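Local coordinates for protection of telomeres protein 1 (Schizosaccharomyces pombe, PDB 1QZG), which binds single-stranded telomeric DNA of consensus GGTTAC through the domain present here, protects the 3' overhang and regulates telomerase and telomere length, at residues C[49-54]-C[105-110]; C[134-139]-C[166-171]. All coordinates share one frame; numbering follows the deposited sequence.

Contact 1: C[49-54]-C[105-110]; sequences GIVKDF and QPLLLH
Gly-49 and Leu-107 pair through both backbone polar groups, N of Gly-49 giving its hydrogen to O of Leu-107 at 3.0 Å and N of Leu-107 returning one to O of Gly-49 at 2.8 Å. This is the hydrogen-bonded pair of an antiparallel bridge. A third backbone bond, from N of Val-51 to O of Gln-105 at 2.9 Å, extends the pairing back to the residue before Pro-106. Between them Ile-50 faces Pro-106 as a non-hydrogen-bonded pair with CA atoms only 4.4 Å apart. Proline has no N-H to offer, but its CA-H points at O of Gly-49, with CA and O 3.3 Å apart, so this oxygen receives a C-H contact besides its N-H bond.

Apolar contacts flank the backbone bonds on both faces of the sheet. On one, the side chains of Ile-50 and Pro-106 run side by side in the same direction, CD1 of Ile-50 lying 3.7 Å from CG of the proline ring; helix 158-175 packs over this face through Leu-167, Trp-171, Ala-164 and Asn-168. On the other, Val-51 sets CG2 beside its own backbone N and anti to its carbonyl carbon, which brings the methyl to 4.0 Å from CB of Leu-107; Leu-73 and Leu-133 also pack on Leu-107.

The N-to-C directions of the two short strand segments are 115° apart, far from a straight antiparallel pair, within the curled sheet of this OB-fold domain. The buried N-H groups of Gly-49, Val-51 and Leu-107 each find a carbonyl across the contact, implying a join held by backbone bonds and hydrocarbon.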
ATOM      1  N   GLY C  49      -1.965   0.968   3.380  1.00 21.35           N
ATOM      2  CA  GLY C  49      -2.776   2.119   3.043  1.00 22.44           C
ATOM      3  C   GLY C  49      -3.911   1.765   2.113  1.00 23.23           C
ATOM      4  O   GLY C  49      -4.249   0.596   1.938  1.00 21.30           O
ATOM      5  N   ILE C  50      -4.509   2.791   1.530  1.00 22.19           N
ATOM      6  CA  ILE C  50      -5.605   2.607   0.602  1.00 21.73           C
ATOM      7  C   ILE C  50      -5.068   2.991  -0.758  1.00 22.95           C
ATOM      8  O   ILE C  50      -4.326   3.966  -0.886  1.00 21.24           O
ATOM      9  CB  ILE C  50      -6.785   3.541   0.930  1.00 23.93           C
ATOM     10  CG1 ILE C  50      -7.400   3.165   2.280  1.00 24.20           C
ATOM     11  CG2 ILE C  50      -7.810   3.481  -0.185  1.00 21.28           C
ATOM     12  CD1 ILE C  50      -8.025   1.781   2.316  1.00 25.90           C
ATOM     13  N   VAL C  51      -5.430   2.224  -1.779  1.00 21.97           N
ATOM     14  CA  VAL C  51      -4.971   2.541  -3.115  1.00 21.50           C
ATOM     15  C   VAL C  51      -5.749   3.755  -3.592  1.00 22.45           C
ATOM     16  O   VAL C  51      -6.965   3.688  -3.768  1.00 21.93           O
ATOM     17  CB  VAL C  51      -5.204   1.371  -4.076  1.00 21.53           C
ATOM     18  CG1 VAL C  51      -4.940   1.820  -5.517  1.00 23.31           C
ATOM     19  CG2 VAL C  51      -4.278   0.226  -3.699  1.00 21.53           C
ATOM     20  N   LYS C  52      -5.050   4.868  -3.785  1.00 22.75           N
ATOM     21  CA  LYS C  52      -5.702   6.088  -4.235  1.00 24.75           C
ATOM     22  C   LYS C  52      -5.630   6.216  -5.754  1.00 23.10           C
ATOM     23  O   LYS C  52      -6.384   6.967  -6.354  1.00 24.65           O
ATOM     24  CB  LYS C  52      -5.074   7.307  -3.547  1.00 28.50           C
ATOM     25  CG  LYS C  52      -6.046   8.462  -3.415  1.00 35.58           C
ATOM     26  CD  LYS C  52      -5.907   9.205  -2.091  1.00 37.60           C
ATOM     27  CE  LYS C  52      -7.033  10.234  -1.949  1.00 41.78           C
ATOM     28  NZ  LYS C  52      -6.901  11.106  -0.738  1.00 42.65           N
ATOM     29  N   ASP C  53      -4.710   5.477  -6.366  1.00 23.49           N
ATOM     30  CA  ASP C  53      -4.563   5.446  -7.817  1.00 21.42           C
ATOM     31  C   ASP C  53      -3.609   4.310  -8.142  1.00 20.68           C
ATOM     32  O   ASP C  53      -2.828   3.890  -7.293  1.00 19.90           O
ATOM     33  CB  ASP C  53      -4.018   6.766  -8.366  1.00 24.83           C
ATOM     34  CG  ASP C  53      -4.262   6.917  -9.864  1.00 29.76           C
ATOM     35  OD1 ASP C  53      -4.915   6.030 -10.475  1.00 28.23           O
ATOM     36  OD2 ASP C  53      -3.806   7.929 -10.433  1.00 33.89           O
ATOM     37  N   PHE C  54      -3.662   3.813  -9.371  1.00 19.27           N
ATOM     38  CA  PHE C  54      -2.818   2.695  -9.744  1.00 18.84           C
ATOM     39  C   PHE C  54      -2.697   2.593 -11.252  1.00 20.82           C
ATOM     40  O   PHE C  54      -3.438   3.242 -11.991  1.00 21.34           O
ATOM     41  CB  PHE C  54      -3.427   1.400  -9.197  1.00 17.65           C
ATOM     42  CG  PHE C  54      -4.755   1.039  -9.836  1.00 21.32           C
ATOM     43  CD1 PHE C  54      -4.820   0.073 -10.840  1.00 21.89           C
ATOM     44  CD2 PHE C  54      -5.929   1.669  -9.440  1.00 21.86           C
ATOM     45  CE1 PHE C  54      -6.040  -0.259 -11.435  1.00 22.31           C
ATOM     46  CE2 PHE C  54      -7.152   1.349 -10.026  1.00 23.41           C
ATOM     47  CZ  PHE C  54      -7.206   0.377 -11.028  1.00 24.76           C
ATOM     48  N   GLN C 105      -9.165   0.117  -2.433  1.00 21.09           N
ATOM     49  CA  GLN C 105      -8.746  -1.164  -1.871  1.00 22.01           C
ATOM     50  C   GLN C 105      -7.584  -1.038  -0.896  1.00 21.83           C
ATOM     51  O   GLN C 105      -6.598  -0.364  -1.181  1.00 20.48           O
ATOM     52  CB  GLN C 105      -8.323  -2.142  -2.972  1.00 21.08           C
ATOM     53  CG  GLN C 105      -9.451  -2.614  -3.880  1.00 21.41           C
ATOM     54  CD  GLN C 105      -8.997  -3.723  -4.826  1.00 22.18           C
ATOM     55  OE1 GLN C 105      -8.661  -4.826  -4.393  1.00 25.27           O
ATOM     56  NE2 GLN C 105      -8.978  -3.430  -6.115  1.00 19.14           N
ATOM     57  N   PRO C 106      -7.701  -1.674   0.280  1.00 21.54           N
ATOM     58  CA  PRO C 106      -6.626  -1.623   1.271  1.00 23.13           C
ATOM     59  C   PRO C 106      -5.491  -2.497   0.737  1.00 22.94           C
ATOM     60  O   PRO C 106      -5.732  -3.584   0.205  1.00 24.13           O
ATOM     61  CB  PRO C 106      -7.272  -2.219   2.521  1.00 22.21           C
ATOM     62  CG  PRO C 106      -8.728  -1.841   2.355  1.00 22.65           C
ATOM     63  CD  PRO C 106      -8.958  -2.136   0.894  1.00 22.33           C
ATOM     64  N   LEU C 107      -4.265  -2.007   0.857  1.00 20.90           N
ATOM     65  CA  LEU C 107      -3.098  -2.741   0.395  1.00 20.62           C
ATOM     66  C   LEU C 107      -1.981  -2.684   1.419  1.00 19.54           C
ATOM     67  O   LEU C 107      -1.569  -1.598   1.842  1.00 19.08           O
ATOM     68  CB  LEU C 107      -2.576  -2.154  -0.918  1.00 17.56           C
ATOM     69  CG  LEU C 107      -1.267  -2.762  -1.453  1.00 19.36           C
ATOM     70  CD1 LEU C 107      -1.483  -4.246  -1.852  1.00 17.65           C
ATOM     71  CD2 LEU C 107      -0.809  -1.971  -2.649  1.00 18.63           C
ATOM     72  N   LEU C 108      -1.494  -3.859   1.802  1.00 19.92           N
ATOM     73  CA  LEU C 108      -0.394  -3.990   2.742  1.00 20.43           C
ATOM     74  C   LEU C 108       0.847  -4.422   1.950  1.00 22.80           C
ATOM     75  O   LEU C 108       0.819  -5.430   1.235  1.00 23.51           O
ATOM     76  CB  LEU C 108      -0.738  -5.049   3.797  1.00 22.10           C
ATOM     77  CG  LEU C 108       0.230  -5.305   4.951  1.00 24.07           C
ATOM     78  CD1 LEU C 108      -0.457  -6.203   5.992  1.00 25.01           C
ATOM     79  CD2 LEU C 108       1.504  -5.965   4.437  1.00 24.64           C
ATOM     80  N   LEU C 109       1.930  -3.659   2.072  1.00 21.47           N
ATOM     81  CA  LEU C 109       3.170  -3.976   1.368  1.00 21.67           C
ATOM     82  C   LEU C 109       4.295  -4.264   2.346  1.00 22.29           C
ATOM     83  O   LEU C 109       4.527  -3.508   3.297  1.00 21.57           O
ATOM     84  CB  LEU C 109       3.573  -2.824   0.444  1.00 18.88           C
ATOM     85  CG  LEU C 109       2.638  -2.571  -0.744  1.00 19.86           C
ATOM     86  CD1 LEU C 109       2.907  -1.182  -1.348  1.00 18.98           C
ATOM     87  CD2 LEU C 109       2.877  -3.666  -1.805  1.00 19.29           C
ATOM     88  N   HIS C 110       4.978  -5.382   2.125  1.00 22.24           N
ATOM     89  CA  HIS C 110       6.098  -5.778   2.974  1.00 25.22           C
ATOM     90  C   HIS C 110       7.404  -5.709   2.193  1.00 26.12           C
ATOM     91  O   HIS C 110       7.559  -6.412   1.198  1.00 26.88           O
ATOM     92  CB  HIS C 110       5.869  -7.203   3.488  1.00 26.04           C
ATOM     93  CG  HIS C 110       6.971  -7.727   4.338  1.00 26.89           C
ATOM     94  ND1 HIS C 110       7.613  -8.917   4.072  1.00 32.76           N
ATOM     95  CD2 HIS C 110       7.564  -7.222   5.447  1.00 30.02           C
ATOM     96  CE1 HIS C 110       8.552  -9.118   4.976  1.00 31.33           C
ATOM     97  NE2 HIS C 110       8.543  -8.105   5.820  1.00 32.07           N
TER

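Contact 2: C[134-139]-C[166-171]; sequences WPDFSS and LLNKIW
Asn-168 and Asp-136 each place CG anti to the backbone N (chi1 -179° and 171°), which carries the amide from the helix to the loop and the carboxylate to meet it. ND2 of Asn-168 gives a nearly straight bond to OD1 of Asp-136 at 2.8 Å; the acceptor lies close to the amide plane, whereas the donor comes in from above the carboxylate plane. At the other end of the amide, OD1 of Asn-168 accepts from both N of Ser-138 at 2.8 Å and OG of Ser-138 at 2.6 Å, the hydroxyl standing above the carbonyl plane. Held at both ends, the amide has little freedom to flip. CB of Asn-168 abuts the edge of the Phe-137 ring, 3.8 Å from CD1. Were Asn-168 replaced by an alanine, the N-H and hydroxyl of Ser-138 would probably lose their shared acceptor and Asp-136 its amide donor. Through these bonds the type I turn from Asp-136 to Ser-139 is fastened to the side of helix 158-175, in the loop that follows strand 129-133, while ND2 of Asn-168 also bonds O of Gly-104, just ahead of strand 106-109.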
ATOM      1  N   TRP C 134      -7.061  -6.232  -0.038  1.00 24.56           N
ATOM      2  CA  TRP C 134      -8.442  -6.434   0.417  1.00 24.40           C
ATOM      3  C   TRP C 134      -9.460  -5.839  -0.547  1.00 25.91           C
ATOM      4  O   TRP C 134      -9.114  -5.037  -1.423  1.00 24.64           O
ATOM      5  CB  TRP C 134      -8.652  -5.804   1.801  1.00 21.92           C
ATOM      6  CG  TRP C 134      -8.071  -6.597   2.928  1.00 22.90           C
ATOM      7  CD1 TRP C 134      -8.721  -7.514   3.706  1.00 23.57           C
ATOM      8  CD2 TRP C 134      -6.713  -6.565   3.393  1.00 22.88           C
ATOM      9  NE1 TRP C 134      -7.852  -8.051   4.629  1.00 23.78           N
ATOM     10  CE2 TRP C 134      -6.614  -7.486   4.460  1.00 24.07           C
ATOM     11  CE3 TRP C 134      -5.572  -5.846   3.014  1.00 22.10           C
ATOM     12  CZ2 TRP C 134      -5.414  -7.711   5.151  1.00 24.28           C
ATOM     13  CZ3 TRP C 134      -4.377  -6.067   3.702  1.00 24.03           C
ATOM     14  CH2 TRP C 134      -4.312  -6.990   4.759  1.00 25.13           C
ATOM     15  N   PRO C 135     -10.742  -6.229  -0.403  1.00 27.05           N
ATOM     16  CA  PRO C 135     -11.752  -5.673  -1.304  1.00 27.06           C
ATOM     17  C   PRO C 135     -12.022  -4.236  -0.869  1.00 27.53           C
ATOM     18  O   PRO C 135     -11.640  -3.832   0.231  1.00 25.86           O
ATOM     19  CB  PRO C 135     -12.991  -6.541  -1.045  1.00 28.39           C
ATOM     20  CG  PRO C 135     -12.508  -7.694  -0.183  1.00 29.69           C
ATOM     21  CD  PRO C 135     -11.346  -7.149   0.576  1.00 27.12           C
ATOM     22  N   ASP C 136     -12.653  -3.474  -1.759  1.00 28.12           N
ATOM     23  CA  ASP C 136     -13.049  -2.141  -1.362  1.00 32.29           C
ATOM     24  C   ASP C 136     -14.374  -2.321  -0.640  1.00 31.64           C
ATOM     25  O   ASP C 136     -15.437  -2.213  -1.266  1.00 31.45           O
ATOM     26  CB  ASP C 136     -13.206  -1.205  -2.574  1.00 31.40           C
ATOM     27  CG  ASP C 136     -13.828   0.146  -2.240  1.00 33.53           C
ATOM     28  OD1 ASP C 136     -14.083   0.403  -1.040  1.00 31.19           O
ATOM     29  OD2 ASP C 136     -14.040   0.946  -3.185  1.00 34.86           O
ATOM     30  N   PHE C 137     -14.317  -2.576   0.662  1.00 34.42           N
ATOM     31  CA  PHE C 137     -15.511  -2.870   1.455  1.00 36.90           C
ATOM     32  C   PHE C 137     -16.677  -1.918   1.246  1.00 39.13           C
ATOM     33  O   PHE C 137     -17.825  -2.346   1.131  1.00 39.60           O
ATOM     34  CB  PHE C 137     -15.147  -2.872   2.937  1.00 35.14           C
ATOM     35  CG  PHE C 137     -14.064  -3.837   3.297  1.00 34.89           C
ATOM     36  CD1 PHE C 137     -12.788  -3.364   3.583  1.00 34.52           C
ATOM     37  CD2 PHE C 137     -14.303  -5.206   3.368  1.00 35.79           C
ATOM     38  CE1 PHE C 137     -11.771  -4.238   3.943  1.00 33.54           C
ATOM     39  CE2 PHE C 137     -13.284  -6.095   3.728  1.00 32.74           C
ATOM     40  CZ  PHE C 137     -12.015  -5.604   4.016  1.00 35.26           C
ATOM     41  N   SER C 138     -16.378  -0.625   1.207  1.00 40.82           N
ATOM     42  CA  SER C 138     -17.400   0.407   1.052  1.00 42.21           C
ATOM     43  C   SER C 138     -18.099   0.415  -0.298  1.00 43.10           C
ATOM     44  O   SER C 138     -19.013   1.208  -0.528  1.00 42.69           O
ATOM     45  CB  SER C 138     -16.783   1.785   1.290  1.00 43.54           C
ATOM     46  OG  SER C 138     -16.186   1.865   2.570  1.00 46.87           O
ATOM     47  N   SER C 139     -17.678  -0.462  -1.197  1.00 43.33           N
ATOM     48  CA  SER C 139     -18.271  -0.487  -2.520  1.00 43.37           C
ATOM     49  C   SER C 139     -19.533  -1.332  -2.615  1.00 45.67           C
ATOM     50  O   SER C 139     -19.682  -2.319  -1.904  1.00 44.97           O
ATOM     51  CB  SER C 139     -17.246  -0.991  -3.534  1.00 42.69           C
ATOM     52  OG  SER C 139     -17.748  -0.893  -4.854  1.00 39.80           O
ATOM     53  N   LEU C 166     -11.077  -0.605   8.781  1.00 35.24           N
ATOM     54  CA  LEU C 166     -11.065   0.761   9.284  1.00 35.23           C
ATOM     55  C   LEU C 166     -10.503   1.741   8.262  1.00 33.57           C
ATOM     56  O   LEU C 166     -11.069   2.810   8.057  1.00 33.11           O
ATOM     57  CB  LEU C 166     -10.253   0.849  10.579  1.00 37.66           C
ATOM     58  CG  LEU C 166     -10.967   0.588  11.912  1.00 42.26           C
ATOM     59  CD1 LEU C 166     -11.413  -0.863  12.027  1.00 43.83           C
ATOM     60  CD2 LEU C 166     -10.014   0.926  13.044  1.00 42.92           C
ATOM     61  N   LEU C 167      -9.386   1.383   7.628  1.00 31.66           N
ATOM     62  CA  LEU C 167      -8.771   2.252   6.625  1.00 29.52           C
ATOM     63  C   LEU C 167      -9.757   2.584   5.520  1.00 27.41           C
ATOM     64  O   LEU C 167      -9.913   3.741   5.134  1.00 24.93           O
ATOM     65  CB  LEU C 167      -7.547   1.579   5.991  1.00 27.81           C
ATOM     66  CG  LEU C 167      -6.192   1.642   6.694  1.00 29.34           C
ATOM     67  CD1 LEU C 167      -5.136   1.004   5.795  1.00 27.42           C
ATOM     68  CD2 LEU C 167      -5.821   3.091   6.976  1.00 29.36           C
ATOM     69  N   ASN C 168     -10.405   1.548   4.999  1.00 28.39           N
ATOM     70  CA  ASN C 168     -11.367   1.718   3.923  1.00 27.90           C
ATOM     71  C   ASN C 168     -12.510   2.618   4.393  1.00 28.88           C
ATOM     72  O   ASN C 168     -12.902   3.554   3.698  1.00 27.98           O
ATOM     73  CB  ASN C 168     -11.882   0.342   3.477  1.00 27.65           C
ATOM     74  CG  ASN C 168     -12.883   0.428   2.347  1.00 29.06           C
ATOM     75  OD1 ASN C 168     -14.089   0.337   2.568  1.00 30.19           O
ATOM     76  ND2 ASN C 168     -12.391   0.616   1.128  1.00 30.22           N
ATOM     77  N   LYS C 169     -13.023   2.347   5.587  1.00 29.79           N
ATOM     78  CA  LYS C 169     -14.110   3.140   6.146  1.00 32.84           C
ATOM     79  C   LYS C 169     -13.732   4.621   6.222  1.00 32.10           C
ATOM     80  O   LYS C 169     -14.489   5.486   5.772  1.00 32.91           O
ATOM     81  CB  LYS C 169     -14.469   2.618   7.542  1.00 35.68           C
ATOM     82  CG  LYS C 169     -15.441   3.504   8.313  1.00 42.45           C
ATOM     83  CD  LYS C 169     -15.599   3.029   9.753  1.00 46.48           C
ATOM     84  CE  LYS C 169     -16.525   3.952  10.537  1.00 50.75           C
ATOM     85  NZ  LYS C 169     -16.656   3.537  11.967  1.00 54.69           N
ATOM     86  N   ILE C 170     -12.563   4.912   6.791  1.00 32.10           N
ATOM     87  CA  ILE C 170     -12.106   6.295   6.916  1.00 31.50           C
ATOM     88  C   ILE C 170     -11.931   6.903   5.533  1.00 31.99           C
ATOM     89  O   ILE C 170     -12.364   8.029   5.273  1.00 31.97           O
ATOM     90  CB  ILE C 170     -10.764   6.386   7.680  1.00 32.57           C
ATOM     91  CG1 ILE C 170     -10.938   5.813   9.088  1.00 32.91           C
ATOM     92  CG2 ILE C 170     -10.299   7.834   7.749  1.00 31.41           C
ATOM     93  CD1 ILE C 170      -9.687   5.832   9.913  1.00 33.30           C
ATOM     94  N   TRP C 171     -11.296   6.150   4.641  1.00 30.99           N
ATOM     95  CA  TRP C 171     -11.095   6.617   3.282  1.00 32.00           C
ATOM     96  C   TRP C 171     -12.451   6.988   2.695  1.00 33.71           C
ATOM     97  O   TRP C 171     -12.619   8.060   2.113  1.00 33.74           O
ATOM     98  CB  TRP C 171     -10.465   5.514   2.425  1.00 32.37           C
ATOM     99  CG  TRP C 171     -10.441   5.853   0.975  1.00 32.86           C
ATOM    100  CD1 TRP C 171      -9.618   6.728   0.369  1.00 33.20           C
ATOM    101  CD2 TRP C 171     -11.324   5.360  -0.039  1.00 33.73           C
ATOM    102  NE1 TRP C 171      -9.923   6.828  -0.968  1.00 34.66           N
ATOM    103  CE2 TRP C 171     -10.974   5.996  -1.243  1.00 32.21           C
ATOM    104  CE3 TRP C 171     -12.382   4.448  -0.043  1.00 34.35           C
ATOM    105  CZ2 TRP C 171     -11.640   5.746  -2.448  1.00 35.25           C
ATOM    106  CZ3 TRP C 171     -13.047   4.198  -1.242  1.00 35.71           C
ATOM    107  CH2 TRP C 171     -12.673   4.849  -2.428  1.00 34.17           C
TER

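Overall arrangement
Contact 1 lies near the centre of the chain and contact 2 toward its outside, their centres about 11 Å apart. Strand 106-109 joins them: O of Pro-106 probably accepts a hydrogen bond from N of Trp-134 at 3.0 Å, where the loop of contact 2 begins. The helix makes a second junction, CD1 of Ile-50 approaching N of Asn-168 to 3.6 Å. Sheet, loop and helix thus meet around Ile-50 and Pro-106. Neither contact includes a residue of the thymidine-5'-phosphate pocket, formed by His-88, Arg-115, Tyr-117 and Gln-122; their nearest atoms are about 9 Å and 21 Å from the bound nucleic acid.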